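Local coordinates for proteasome assembly chaperone family protein (Pyrococcus furiosus DSM 3638, PDB 3WZ2) that probably acts as a proteasome-assembly chaperone, as an archaeal homolog of the eukaryotic factors, and assembles from five copies of itself, at residues 15-20 against 79-84; 49-54 against 68-73; 137-142 against 171-176; 183-188 against 217-222. One frame throughout, in Å; residues are numbered along the deposited sequence.

Interaction 1. Residues 15-20 against 79-84; sequences PEVENA and NIIIAI
The closest polar approach is Ala20 CA to Asn79 O, 3.3 Å, a CA-H...O contact with 140° at the hydrogen. No conventional hydrogen bond joins residues 15-20 to 79-84, and the rest of the contact is apolar. The CD1 methyl at the end of Ile81 meets two side chains. It lies 3.9 Å from Ala20 CB and 4.1 Å from Val17 CB. The side chains of Val17 and Ile81 lie alongside, pointing opposite ways. Val17 has CG1 anti to its backbone N (chi1 173°), which sets this methyl against the backbone of Asn79, 4.0 Å from Asn79 CA. Its other methyl, CG2, stays by Ile81 CD1. Val17 to Ala20 form a type II beta turn, closed by a weak bond from Ala20 N to Val17 O. The turn brings Val17 and Ala20 to the same methyl. Tyr104 of helix 91-107 hydrogen-bonds Pro15 O through its hydroxyl. Asn79 and Ile81 pair by backbone bonds with Ile21, just past the turn. The arrangement is that of a beta turn leading into a central strand, 21-24, which runs parallel to its neighbour 80-85 in the mixed sheet of this PAC2-family fold.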
loop_
_atom_site.group_PDB
_atom_site.type_symbol
_atom_site.label_atom_id
_atom_site.label_comp_id
_atom_site.label_asym_id
_atom_site.label_seq_id
_atom_site.Cartn_x
_atom_site.Cartn_y
_atom_site.Cartn_z
ATOM N N PRO B 15 -7.837 8.977 -31.407
ATOM C CA PRO B 15 -7.629 8.542 -32.792
ATOM C C PRO B 15 -6.244 8.909 -33.303
ATOM O O PRO B 15 -5.624 9.859 -32.817
ATOM C CB PRO B 15 -8.714 9.283 -33.579
ATOM C CG PRO B 15 -9.136 10.404 -32.716
ATOM C CD PRO B 15 -8.887 9.997 -31.292
ATOM N N GLU B 16 -5.781 8.136 -34.262
ATOM C CA GLU B 16 -4.511 8.365 -34.934
ATOM C C GLU B 16 -4.537 9.646 -35.730
ATOM O O GLU B 16 -5.503 9.940 -36.431
ATOM C CB GLU B 16 -4.173 7.195 -35.843
ATOM C CG GLU B 16 -3.996 5.914 -35.050
ATOM C CD GLU B 16 -3.289 4.788 -35.814
ATOM O OE1 GLU B 16 -2.687 5.026 -36.908
ATOM O OE2 GLU B 16 -3.345 3.651 -35.303
ATOM N N VAL B 17 -3.545 10.486 -35.498
ATOM C CA VAL B 17 -3.349 11.671 -36.287
ATOM C C VAL B 17 -1.966 11.497 -36.874
ATOM O O VAL B 17 -0.974 11.592 -36.146
ATOM C CB VAL B 17 -3.450 12.949 -35.422
ATOM C CG1 VAL B 17 -3.082 14.203 -36.227
ATOM C CG2 VAL B 17 -4.864 13.095 -34.854
ATOM N N GLU B 18 -1.880 11.212 -38.177
ATOM C CA GLU B 18 -0.571 10.913 -38.790
ATOM C C GLU B 18 0.283 12.178 -38.721
ATOM O O GLU B 18 -0.231 13.280 -38.954
ATOM C CB GLU B 18 -0.738 10.414 -40.237
ATOM C CG GLU B 18 0.508 9.707 -40.814
ATOM C CD GLU B 18 0.811 8.356 -40.173
ATOM O OE1 GLU B 18 -0.022 7.807 -39.414
ATOM O OE2 GLU B 18 1.911 7.819 -40.410
ATOM N N ASN B 19 1.573 12.024 -38.383
ATOM C CA ASN B 19 2.524 13.148 -38.346
ATOM C C ASN B 19 2.149 14.289 -37.366
ATOM O O ASN B 19 2.382 15.478 -37.588
ATOM C CB ASN B 19 2.794 13.689 -39.767
ATOM C CG ASN B 19 3.276 12.564 -40.748
ATOM O OD1 ASN B 19 4.054 11.659 -40.409
ATOM N ND2 ASN B 19 2.753 12.610 -41.943
ATOM N N ALA B 20 1.524 13.878 -36.295
ATOM C CA ALA B 20 1.050 14.797 -35.269
ATOM C C ALA B 20 2.158 15.701 -34.777
ATOM O O ALA B 20 3.331 15.294 -34.623
ATOM C CB ALA B 20 0.473 13.996 -34.113
ATOM N N ASN B 79 -3.234 18.852 -37.672
ATOM C CA ASN B 79 -2.155 17.923 -37.315
ATOM C C ASN B 79 -1.685 18.160 -35.883
ATOM O O ASN B 79 -0.720 17.563 -35.444
ATOM C CB ASN B 79 -0.997 18.022 -38.325
ATOM C CG ASN B 79 -0.441 19.436 -38.450
ATOM O OD1 ASN B 79 -1.184 20.421 -38.376
ATOM N ND2 ASN B 79 0.872 19.549 -38.616
ATOM N N ILE B 80 -2.357 19.044 -35.156
ATOM C CA ILE B 80 -1.919 19.420 -33.830
ATOM C C ILE B 80 -2.779 18.767 -32.755
ATOM O O ILE B 80 -4.012 18.762 -32.855
ATOM C CB ILE B 80 -1.925 20.941 -33.635
ATOM C CG1 ILE B 80 -1.010 21.558 -34.694
ATOM C CG2 ILE B 80 -1.429 21.290 -32.238
ATOM C CD1 ILE B 80 -0.997 23.047 -34.716
ATOM N N ILE B 81 -2.120 18.219 -31.735
ATOM C CA ILE B 81 -2.775 17.689 -30.547
ATOM C C ILE B 81 -2.228 18.426 -29.343
ATOM O O ILE B 81 -1.016 18.618 -29.229
ATOM C CB ILE B 81 -2.499 16.200 -30.370
ATOM C CG1 ILE B 81 -2.966 15.408 -31.607
ATOM C CG2 ILE B 81 -3.158 15.678 -29.108
ATOM C CD1 ILE B 81 -2.567 13.959 -31.593
ATOM N N ILE B 82 -3.126 18.837 -28.447
ATOM C CA ILE B 82 -2.746 19.428 -27.162
ATOM C C ILE B 82 -3.255 18.578 -26.026
ATOM O O ILE B 82 -4.433 18.230 -26.005
ATOM C CB ILE B 82 -3.302 20.841 -27.033
ATOM C CG1 ILE B 82 -2.666 21.690 -28.129
ATOM C CG2 ILE B 82 -2.991 21.434 -25.676
ATOM C CD1 ILE B 82 -3.076 23.121 -28.099
ATOM N N ALA B 83 -2.375 18.246 -25.085
ATOM C CA ALA B 83 -2.710 17.413 -23.945
ATOM C C ALA B 83 -2.792 18.254 -22.694
ATOM O O ALA B 83 -1.816 18.949 -22.352
ATOM C CB ALA B 83 -1.641 16.342 -23.774
ATOM N N ILE B 84 -3.900 18.111 -21.965
ATOM C CA ILE B 84 -4.214 18.934 -20.788
ATOM C C ILE B 84 -4.560 18.002 -19.643
ATOM O O ILE B 84 -5.151 16.954 -19.858
ATOM C CB ILE B 84 -5.428 19.846 -21.124
ATOM C CG1 ILE B 84 -4.932 20.965 -22.133
ATOM C CG2 ILE B 84 -6.108 20.375 -19.857
ATOM C CD1 ILE B 84 -5.977 21.905 -22.659
#

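Interaction 2. Residues 49-54 against 68-73; sequences IGYVDS and PTPPLR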
loop_
_atom_site.group_PDB
_atom_site.type_symbol
_atom_site.label_atom_id
_atom_site.label_comp_id
_atom_site.label_asym_id
_atom_site.label_seq_id
_atom_site.Cartn_x
_atom_site.Cartn_y
_atom_site.Cartn_z
ATOM N N ILE B 49 -10.822 15.591 -28.739
ATOM C CA ILE B 49 -10.700 14.401 -29.587
ATOM C C ILE B 49 -10.415 13.097 -28.827
ATOM O O ILE B 49 -10.487 12.030 -29.409
ATOM C CB ILE B 49 -9.661 14.583 -30.722
ATOM C CG1 ILE B 49 -8.262 14.898 -30.165
ATOM C CG2 ILE B 49 -10.121 15.665 -31.680
ATOM C CD1 ILE B 49 -7.139 14.704 -31.170
ATOM N N GLY B 50 -10.063 13.192 -27.555
ATOM C CA GLY B 50 -9.783 12.018 -26.768
ATOM C C GLY B 50 -9.457 12.314 -25.329
ATOM O O GLY B 50 -9.548 13.439 -24.874
ATOM N N TYR B 51 -9.074 11.265 -24.603
ATOM C CA TYR B 51 -8.841 11.377 -23.187
ATOM C C TYR B 51 -7.987 10.235 -22.707
ATOM O O TYR B 51 -7.803 9.243 -23.407
ATOM C CB TYR B 51 -10.174 11.432 -22.426
ATOM C CG TYR B 51 -11.099 10.258 -22.698
ATOM C CD1 TYR B 51 -11.791 10.173 -23.892
ATOM C CD2 TYR B 51 -11.280 9.265 -21.758
ATOM C CE1 TYR B 51 -12.646 9.123 -24.155
ATOM C CE2 TYR B 51 -12.141 8.201 -22.007
ATOM C CZ TYR B 51 -12.813 8.132 -23.213
ATOM O OH TYR B 51 -13.684 7.074 -23.482
ATOM N N VAL B 52 -7.485 10.374 -21.496
ATOM C CA VAL B 52 -6.852 9.295 -20.784
ATOM C C VAL B 52 -7.844 8.638 -19.834
ATOM O O VAL B 52 -8.574 9.299 -19.091
ATOM C CB VAL B 52 -5.701 9.804 -19.948
ATOM C CG1 VAL B 52 -4.994 8.661 -19.258
ATOM C CG2 VAL B 52 -4.749 10.601 -20.809
ATOM N N ASP B 53 -7.854 7.323 -19.859
ATOM C CA ASP B 53 -8.814 6.539 -19.110
ATOM C C ASP B 53 -8.047 5.591 -18.196
ATOM O O ASP B 53 -7.231 4.802 -18.652
ATOM C CB ASP B 53 -9.701 5.740 -20.078
ATOM C CG ASP B 53 -10.756 4.916 -19.362
ATOM O OD1 ASP B 53 -11.257 5.345 -18.294
ATOM O OD2 ASP B 53 -11.059 3.834 -19.856
ATOM N N SER B 54 -8.316 5.677 -16.902
ATOM C CA SER B 54 -7.669 4.828 -15.920
ATOM C C SER B 54 -8.488 4.785 -14.657
ATOM O O SER B 54 -9.005 5.816 -14.197
ATOM C CB SER B 54 -6.295 5.408 -15.588
ATOM O OG SER B 54 -5.639 4.711 -14.531
ATOM N N PRO B 68 -19.992 17.402 -20.746
ATOM C CA PRO B 68 -19.110 16.724 -19.805
ATOM C C PRO B 68 -17.787 16.377 -20.437
ATOM O O PRO B 68 -17.740 15.989 -21.586
ATOM C CB PRO B 68 -19.868 15.456 -19.428
ATOM C CG PRO B 68 -20.900 15.286 -20.481
ATOM C CD PRO B 68 -21.211 16.636 -21.035
ATOM N N THR B 69 -16.739 16.496 -19.641
ATOM C CA THR B 69 -15.382 16.331 -20.075
ATOM C C THR B 69 -14.566 15.629 -19.005
ATOM O O THR B 69 -14.716 15.916 -17.834
ATOM C CB THR B 69 -14.825 17.756 -20.216
ATOM O OG1 THR B 69 -15.260 18.324 -21.449
ATOM C CG2 THR B 69 -13.409 17.801 -20.162
ATOM N N PRO B 70 -13.659 14.733 -19.394
ATOM C CA PRO B 70 -12.813 14.096 -18.402
ATOM C C PRO B 70 -11.638 14.979 -18.055
ATOM O O PRO B 70 -11.323 15.907 -18.784
ATOM C CB PRO B 70 -12.373 12.802 -19.093
ATOM C CG PRO B 70 -12.351 13.169 -20.524
ATOM C CD PRO B 70 -13.368 14.244 -20.752
ATOM N N PRO B 71 -11.011 14.714 -16.919
ATOM C CA PRO B 71 -9.987 15.609 -16.419
ATOM C C PRO B 71 -8.675 15.538 -17.164
ATOM O O PRO B 71 -7.914 16.496 -17.085
ATOM C CB PRO B 71 -9.803 15.165 -14.952
ATOM C CG PRO B 71 -10.308 13.780 -14.904
ATOM C CD PRO B 71 -11.365 13.664 -15.956
ATOM N N LEU B 72 -8.394 14.435 -17.864
ATOM C CA LEU B 72 -7.184 14.338 -18.690
ATOM C C LEU B 72 -7.588 14.162 -20.128
ATOM O O LEU B 72 -8.166 13.149 -20.485
ATOM C CB LEU B 72 -6.322 13.155 -18.259
ATOM C CG LEU B 72 -5.281 13.484 -17.221
ATOM C CD1 LEU B 72 -5.911 13.814 -15.875
ATOM C CD2 LEU B 72 -4.318 12.319 -17.074
ATOM N N ARG B 73 -7.389 15.191 -20.923
ATOM C CA ARG B 73 -8.006 15.229 -22.225
ATOM C C ARG B 73 -7.020 15.706 -23.293
ATOM O O ARG B 73 -6.001 16.316 -22.984
ATOM C CB ARG B 73 -9.315 16.060 -22.256
ATOM C CG ARG B 73 -9.270 17.331 -21.493
ATOM C CD ARG B 73 -10.641 17.996 -21.335
ATOM N NE ARG B 73 -10.376 19.344 -20.873
ATOM C CZ ARG B 73 -10.062 19.652 -19.640
ATOM N NH1 ARG B 73 -10.020 18.710 -18.699
ATOM N NH2 ARG B 73 -9.849 20.912 -19.319
HETATM O O HOH W 1 -9.340 11.498 -17.621
#
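Val52 and Leu72 make the backbone hydrogen bond of this contact, Val52 N to Leu72 O at 3.0 Å. It is fairly straight, 163° at the hydrogen. Water 1 adds a second link. It donates to Val52 O at 2.8 Å and accepts from Leu72 N. Arg73 CA makes a CA-H...O contact with Gly50 O, 3.5 Å. Tyr51 CB lies close to Leu72 O, at 3.3 Å.

Tyr51 and Arg73 are an antiparallel non-hydrogen-bonded pair, with both side chains on one face of the sheet. Next to them a classic beta bulge sets Ile49 and Gly50 together opposite the single residue Phe74. The contact thus joins neighbouring strands 47-53 and 72-77 of the mixed sheet.

Two apolar contacts accompany this pairing. Pro70 CG packs against Tyr51 CB at 3.4 Å, and the two side chains cross at about a right angle. With CG between the backbone N and the carbonyl carbon (chi1 56°), the Tyr51 ring swings off residues 68-73 and meets Trp165 of a second subunit edge-to-face. Val52 CB lies 3.8 Å from Leu72 CB, and Leu72 CD2 reaches the same valine.

The polar end of Arg73 turns from this contact: NH1 donates to Pro70 O at 3.1 Å and pairs with Asp86 in a salt bridge, while NE bonds the Tyr75 hydroxyl.

Interaction 3. Residues 137-142 against 171-176; sequences EEENKE and GLKSYV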
loop_
_atom_site.group_PDB
_atom_site.type_symbol
_atom_site.label_atom_id
_atom_site.label_comp_id
_atom_site.label_asym_id
_atom_site.label_seq_id
_atom_site.Cartn_x
_atom_site.Cartn_y
_atom_site.Cartn_z
ATOM N N GLU B 137 20.838 16.877 -30.354
ATOM C CA GLU B 137 21.564 18.060 -30.774
ATOM C C GLU B 137 20.864 18.729 -31.949
ATOM O O GLU B 137 20.792 19.941 -31.992
ATOM C CB GLU B 137 23.019 17.724 -31.135
ATOM C CG GLU B 137 23.918 18.953 -31.368
ATOM C CD GLU B 137 23.940 19.951 -30.185
ATOM O OE1 GLU B 137 24.010 21.188 -30.414
ATOM O OE2 GLU B 137 23.898 19.495 -29.010
ATOM N N GLU B 138 20.300 17.949 -32.855
ATOM C CA GLU B 138 19.502 18.469 -33.950
ATOM C C GLU B 138 18.358 19.399 -33.488
ATOM O O GLU B 138 18.133 20.450 -34.095
ATOM C CB GLU B 138 18.885 17.337 -34.802
ATOM C CG GLU B 138 18.230 17.857 -36.094
ATOM C CD GLU B 138 17.756 16.770 -37.058
ATOM O OE1 GLU B 138 16.518 16.581 -37.205
ATOM O OE2 GLU B 138 18.626 16.105 -37.670
ATOM N N GLU B 139 17.639 19.001 -32.438
ATOM C CA GLU B 139 16.543 19.823 -31.922
ATOM C C GLU B 139 17.111 21.032 -31.210
ATOM O O GLU B 139 16.521 22.094 -31.243
ATOM C CB GLU B 139 15.636 19.005 -30.994
ATOM C CG GLU B 139 14.724 18.056 -31.761
ATOM C CD GLU B 139 15.455 16.833 -32.290
ATOM O OE1 GLU B 139 16.080 16.131 -31.488
ATOM O OE2 GLU B 139 15.403 16.591 -33.506
ATOM N N ASN B 140 18.240 20.871 -30.534
ATOM C CA ASN B 140 18.863 22.021 -29.916
ATOM C C ASN B 140 19.174 23.067 -31.021
ATOM O O ASN B 140 19.013 24.259 -30.803
ATOM C CB ASN B 140 20.168 21.672 -29.179
ATOM C CG ASN B 140 19.989 21.138 -27.793
ATOM O OD1 ASN B 140 20.975 20.804 -27.078
ATOM N ND2 ASN B 140 18.780 21.086 -27.364
ATOM N N LYS B 141 19.663 22.615 -32.162
ATOM C CA LYS B 141 20.045 23.534 -33.248
ATOM C C LYS B 141 18.831 24.225 -33.807
ATOM O O LYS B 141 18.888 25.413 -34.053
ATOM C CB LYS B 141 20.837 22.823 -34.357
ATOM C CG LYS B 141 22.218 22.408 -33.871
ATOM C CD LYS B 141 23.055 21.496 -34.799
ATOM C CE LYS B 141 23.252 22.058 -36.187
ATOM N NZ LYS B 141 24.405 21.407 -36.873
ATOM N N GLU B 142 17.730 23.501 -33.978
ATOM C CA GLU B 142 16.484 24.143 -34.357
ATOM C C GLU B 142 16.079 25.254 -33.398
ATOM O O GLU B 142 15.668 26.326 -33.834
ATOM C CB GLU B 142 15.356 23.157 -34.417
ATOM C CG GLU B 142 15.440 22.238 -35.596
ATOM C CD GLU B 142 14.367 21.165 -35.535
ATOM O OE1 GLU B 142 13.238 21.484 -35.041
ATOM O OE2 GLU B 142 14.692 20.034 -35.975
ATOM N N GLY B 171 13.144 7.961 -30.839
ATOM C CA GLY B 171 13.586 8.470 -32.133
ATOM C C GLY B 171 12.718 9.615 -32.613
ATOM O O GLY B 171 12.786 9.982 -33.768
ATOM N N LEU B 172 11.910 10.188 -31.719
ATOM C CA LEU B 172 11.075 11.323 -32.070
ATOM C C LEU B 172 11.806 12.611 -31.767
ATOM O O LEU B 172 12.750 12.647 -30.977
ATOM C CB LEU B 172 9.774 11.290 -31.283
ATOM C CG LEU B 172 8.975 10.017 -31.500
ATOM C CD1 LEU B 172 7.809 9.930 -30.542
ATOM C CD2 LEU B 172 8.508 9.924 -32.965
ATOM N N LYS B 173 11.388 13.660 -32.442
ATOM C CA LYS B 173 11.932 14.981 -32.217
ATOM C C LYS B 173 11.185 15.578 -31.060
ATOM O O LYS B 173 9.977 15.807 -31.151
ATOM C CB LYS B 173 11.776 15.846 -33.490
ATOM C CG LYS B 173 12.473 15.279 -34.715
ATOM C CD LYS B 173 12.099 15.949 -36.038
ATOM C CE LYS B 173 12.643 17.357 -36.173
ATOM N NZ LYS B 173 14.062 17.482 -35.723
ATOM N N SER B 174 11.901 15.817 -29.969
ATOM C CA SER B 174 11.292 16.280 -28.718
ATOM C C SER B 174 11.933 17.596 -28.262
ATOM O O SER B 174 13.129 17.868 -28.526
ATOM C CB SER B 174 11.294 15.210 -27.613
ATOM O OG SER B 174 12.560 14.971 -27.074
ATOM N N TYR B 175 11.100 18.430 -27.645
ATOM C CA TYR B 175 11.493 19.723 -27.150
ATOM C C TYR B 175 10.761 20.038 -25.858
ATOM O O TYR B 175 9.633 19.590 -25.657
ATOM C CB TYR B 175 11.155 20.831 -28.133
ATOM C CG TYR B 175 11.398 20.540 -29.604
ATOM C CD1 TYR B 175 10.622 19.635 -30.268
ATOM C CD2 TYR B 175 12.400 21.201 -30.345
ATOM C CE1 TYR B 175 10.808 19.374 -31.607
ATOM C CE2 TYR B 175 12.587 20.948 -31.710
ATOM C CZ TYR B 175 11.767 20.045 -32.323
ATOM O OH TYR B 175 11.933 19.772 -33.644
ATOM N N VAL B 176 11.401 20.827 -24.996
ATOM C CA VAL B 176 10.702 21.539 -23.940
ATOM C C VAL B 176 10.984 23.055 -24.061
ATOM O O VAL B 176 12.116 23.463 -24.230
ATOM C CB VAL B 176 11.131 21.039 -22.556
ATOM C CG1 VAL B 176 10.275 21.653 -21.454
ATOM C CG2 VAL B 176 11.064 19.507 -22.470
HETATM O O HOH W 2 14.638 14.476 -29.968
#
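A salt-bridge network joins the first turns of helix 137-145 to Lys173, just before strand 174-181. Lys173 NZ is its hub, held by three carboxylates. Glu142 OE2 lies 2.6 Å from it, Glu139 OE2 2.7 Å and Glu138 OE1 3.0 Å. Glu138 and Glu139 each offer an anti lone pair, while Glu142 OE2 is met on its syn side. The lysine chain is bent at chi3 (71°) and again at chi4, which turns NZ back to the acids. Without the ammonium group, as with an alanine here, three acidic groups would probably be left close together with no shared positive mate.

Tyr175 adds a second grip. Its hydroxyl donates to Glu142 OE1 at 2.6 Å, so the two oxygens of this carboxylate hold different residues. Glu139 CG lies over one face of the Tyr175 ring, 3.9 Å from the ring centroid, a CH-pi contact. The Glu139 chain bends at chi2 (75°), carrying its carboxylate past the ring toward the lysine. Glu139 OE1 accepts from Ser136 OG. Water 2 lies 2.7 Å from Glu139 OE1 and accepts from Ser174 N.

The axis of residues 137-142 crosses that of 174-176 at -50°, with a closest approach of 8.6 Å. Gly171 ends helix 158-169 in a Schellman motif just before this strand. The strand then runs between strands 112-120 and 130-134, its backbone bonded to both.

Interaction 4. Residues 183-188 against 217-222; sequences GDRPDP and MIEEQL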
loop_
_atom_site.group_PDB
_atom_site.type_symbol
_atom_site.label_atom_id
_atom_site.label_comp_id
_atom_site.label_asym_id
_atom_site.label_seq_id
_atom_site.Cartn_x
_atom_site.Cartn_y
_atom_site.Cartn_z
ATOM N N GLY B 183 8.181 30.828 -9.359
ATOM C CA GLY B 183 8.312 29.477 -8.814
ATOM C C GLY B 183 7.205 29.077 -7.865
ATOM O O GLY B 183 7.098 27.919 -7.492
ATOM N N ASP B 184 6.360 30.019 -7.478
ATOM C CA ASP B 184 5.462 29.759 -6.359
ATOM C C ASP B 184 4.151 30.481 -6.487
ATOM O O ASP B 184 3.429 30.677 -5.519
ATOM C CB ASP B 184 6.180 29.995 -5.014
ATOM C CG ASP B 184 6.951 31.312 -4.924
ATOM O OD1 ASP B 184 7.636 31.478 -3.893
ATOM O OD2 ASP B 184 6.885 32.160 -5.835
ATOM N N ARG B 185 3.789 30.776 -7.727
ATOM C CA ARG B 185 2.464 31.289 -8.010
ATOM C C ARG B 185 2.067 30.983 -9.442
ATOM O O ARG B 185 2.925 30.839 -10.303
ATOM C CB ARG B 185 2.381 32.810 -7.701
ATOM C CG ARG B 185 3.131 33.748 -8.659
ATOM C CD ARG B 185 3.618 35.108 -8.070
ATOM N NE ARG B 185 3.276 35.366 -6.658
ATOM C CZ ARG B 185 2.150 35.914 -6.192
ATOM N NH1 ARG B 185 1.206 36.340 -6.997
ATOM N NH2 ARG B 185 2.002 36.080 -4.880
ATOM N N PRO B 186 0.759 30.949 -9.718
ATOM C CA PRO B 186 0.356 30.905 -11.114
ATOM C C PRO B 186 0.877 32.088 -11.890
ATOM O O PRO B 186 0.811 33.232 -11.409
ATOM C CB PRO B 186 -1.182 30.940 -11.070
ATOM C CG PRO B 186 -1.552 30.750 -9.634
ATOM C CD PRO B 186 -0.380 31.244 -8.832
ATOM N N ASP B 187 1.388 31.833 -13.090
ATOM C CA ASP B 187 2.050 32.888 -13.880
ATOM C C ASP B 187 1.580 32.909 -15.324
ATOM O O ASP B 187 2.221 32.352 -16.221
ATOM C CB ASP B 187 3.571 32.767 -13.780
ATOM C CG ASP B 187 4.297 34.022 -14.286
ATOM O OD1 ASP B 187 3.623 34.882 -14.943
ATOM O OD2 ASP B 187 5.526 34.113 -14.021
ATOM N N PRO B 188 0.466 33.574 -15.572
ATOM C CA PRO B 188 -0.005 33.669 -16.954
ATOM C C PRO B 188 0.910 34.481 -17.869
ATOM O O PRO B 188 0.848 34.315 -19.102
ATOM C CB PRO B 188 -1.385 34.339 -16.836
ATOM C CG PRO B 188 -1.476 34.839 -15.450
ATOM C CD PRO B 188 -0.486 34.113 -14.603
ATOM N N MET B 217 -7.110 38.000 -13.360
ATOM C CA MET B 217 -8.218 37.102 -13.122
ATOM C C MET B 217 -7.761 35.634 -13.109
ATOM O O MET B 217 -8.157 34.861 -12.224
ATOM C CB MET B 217 -9.281 37.327 -14.204
ATOM C CG MET B 217 -10.350 36.262 -14.300
ATOM S SD MET B 217 -11.451 36.609 -15.717
ATOM C CE MET B 217 -11.063 35.447 -17.049
ATOM N N ILE B 218 -6.932 35.249 -14.082
ATOM C CA ILE B 218 -6.428 33.883 -14.157
ATOM C C ILE B 218 -5.597 33.545 -12.925
ATOM O O ILE B 218 -5.729 32.462 -12.352
ATOM C CB ILE B 218 -5.592 33.670 -15.429
ATOM C CG1 ILE B 218 -6.501 33.675 -16.668
ATOM C CG2 ILE B 218 -4.835 32.354 -15.365
ATOM C CD1 ILE B 218 -5.774 34.085 -17.930
ATOM N N GLU B 219 -4.765 34.480 -12.491
ATOM C CA GLU B 219 -3.964 34.264 -11.291
ATOM C C GLU B 219 -4.834 33.991 -10.076
ATOM O O GLU B 219 -4.506 33.137 -9.239
ATOM C CB GLU B 219 -3.055 35.446 -11.017
ATOM C CG GLU B 219 -2.073 35.182 -9.891
ATOM C CD GLU B 219 -0.894 36.211 -9.906
ATOM O OE1 GLU B 219 -0.124 36.344 -8.916
ATOM O OE2 GLU B 219 -0.722 36.922 -10.932
ATOM N N GLU B 220 -5.965 34.678 -10.011
ATOM C CA GLU B 220 -6.917 34.476 -8.936
ATOM C C GLU B 220 -7.668 33.167 -9.038
ATOM O O GLU B 220 -7.711 32.420 -8.080
ATOM C CB GLU B 220 -7.924 35.617 -8.925
ATOM C CG GLU B 220 -8.905 35.599 -7.767
ATOM C CD GLU B 220 -8.162 35.788 -6.463
ATOM O OE1 GLU B 220 -7.607 36.893 -6.260
ATOM O OE2 GLU B 220 -8.082 34.816 -5.680
ATOM N N GLN B 221 -8.266 32.883 -10.183
ATOM C CA GLN B 221 -9.014 31.631 -10.305
ATOM C C GLN B 221 -8.142 30.367 -10.159
ATOM O O GLN B 221 -8.676 29.302 -9.897
ATOM C CB GLN B 221 -9.847 31.563 -11.582
ATOM C CG GLN B 221 -9.036 31.648 -12.837
ATOM C CD GLN B 221 -9.823 31.305 -14.086
ATOM O OE1 GLN B 221 -10.194 30.147 -14.306
ATOM N NE2 GLN B 221 -10.078 32.316 -14.922
ATOM N N LEU B 222 -6.828 30.461 -10.350
ATOM C CA LEU B 222 -5.996 29.268 -10.324
ATOM C C LEU B 222 -5.226 29.184 -9.027
ATOM O O LEU B 222 -4.461 28.244 -8.837
ATOM C CB LEU B 222 -5.007 29.200 -11.517
ATOM C CG LEU B 222 -5.209 28.507 -12.884
ATOM C CD1 LEU B 222 -6.628 28.784 -13.247
ATOM C CD2 LEU B 222 -4.328 28.696 -14.140
#
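The Arg185 guanidinium and the Glu219 carboxylate are the flat groups here, and their planes stand 70° apart. Glu219 OE1 comes to the guanidinium at its edge, near its plane, and forms a salt bridge with Arg185 NH1. The modelled separation is too short to be trusted in detail, so the exact geometry of the pair is doubtful. Glu219 extends its chain away from the helix, with CG anti to the backbone N (chi1 -172°). This carries its carboxylate alongside the backbone of Pro186, where Glu219 CD is 3.7 Å from Pro186 O.

Pro186 fills the centre of the contact. Its CG lies 3.8 Å from Glu219 O and 3.9 Å from Leu222 O. Pro186 CB also packs on Leu222 CB, at 4.2 Å. Leu222 continues to His34 and Ile35 of helix 32-43. Pro188 forms a second apolar contact: its CG is 4.2 Å from Ile218 CG2.

Asp187, between the two prolines, points away from helix 215-221. Its OD1 accepts from Ala190 N, and its OD2 is hydrogen-bonded to the Thr181 hydroxyl. The arrangement is that of an N-capped helix start: Asp187 caps helix 188-202, while the flanking prolines pack on helix 215-221, in the region predicted to be a coiled coil.

In the fold
Interactions 1, 2 and 3 all reach the same mixed sheet. Interactions 1 and 2 are direct neighbours, with centres 14 Å apart. Strands 72-77 and 80-85 lie side by side, and Ile84 N probably hydrogen-bonds Arg73 O at 2.9 Å. Ile81 also packs on Ile49. Interaction 3 lies farther across the sheet, its centre 18 Å from that of interaction 1 and 28 Å from that of interaction 2. Interactions 2 and 3 fall on opposite sides of the chain's centre. Interaction 4 joins the loop after strand 174-181, whose start belongs to interaction 3, to helix 215-221. Its nearest atoms are about 10 Å from interactions 1 and 2, and about 14 Å from interaction 3.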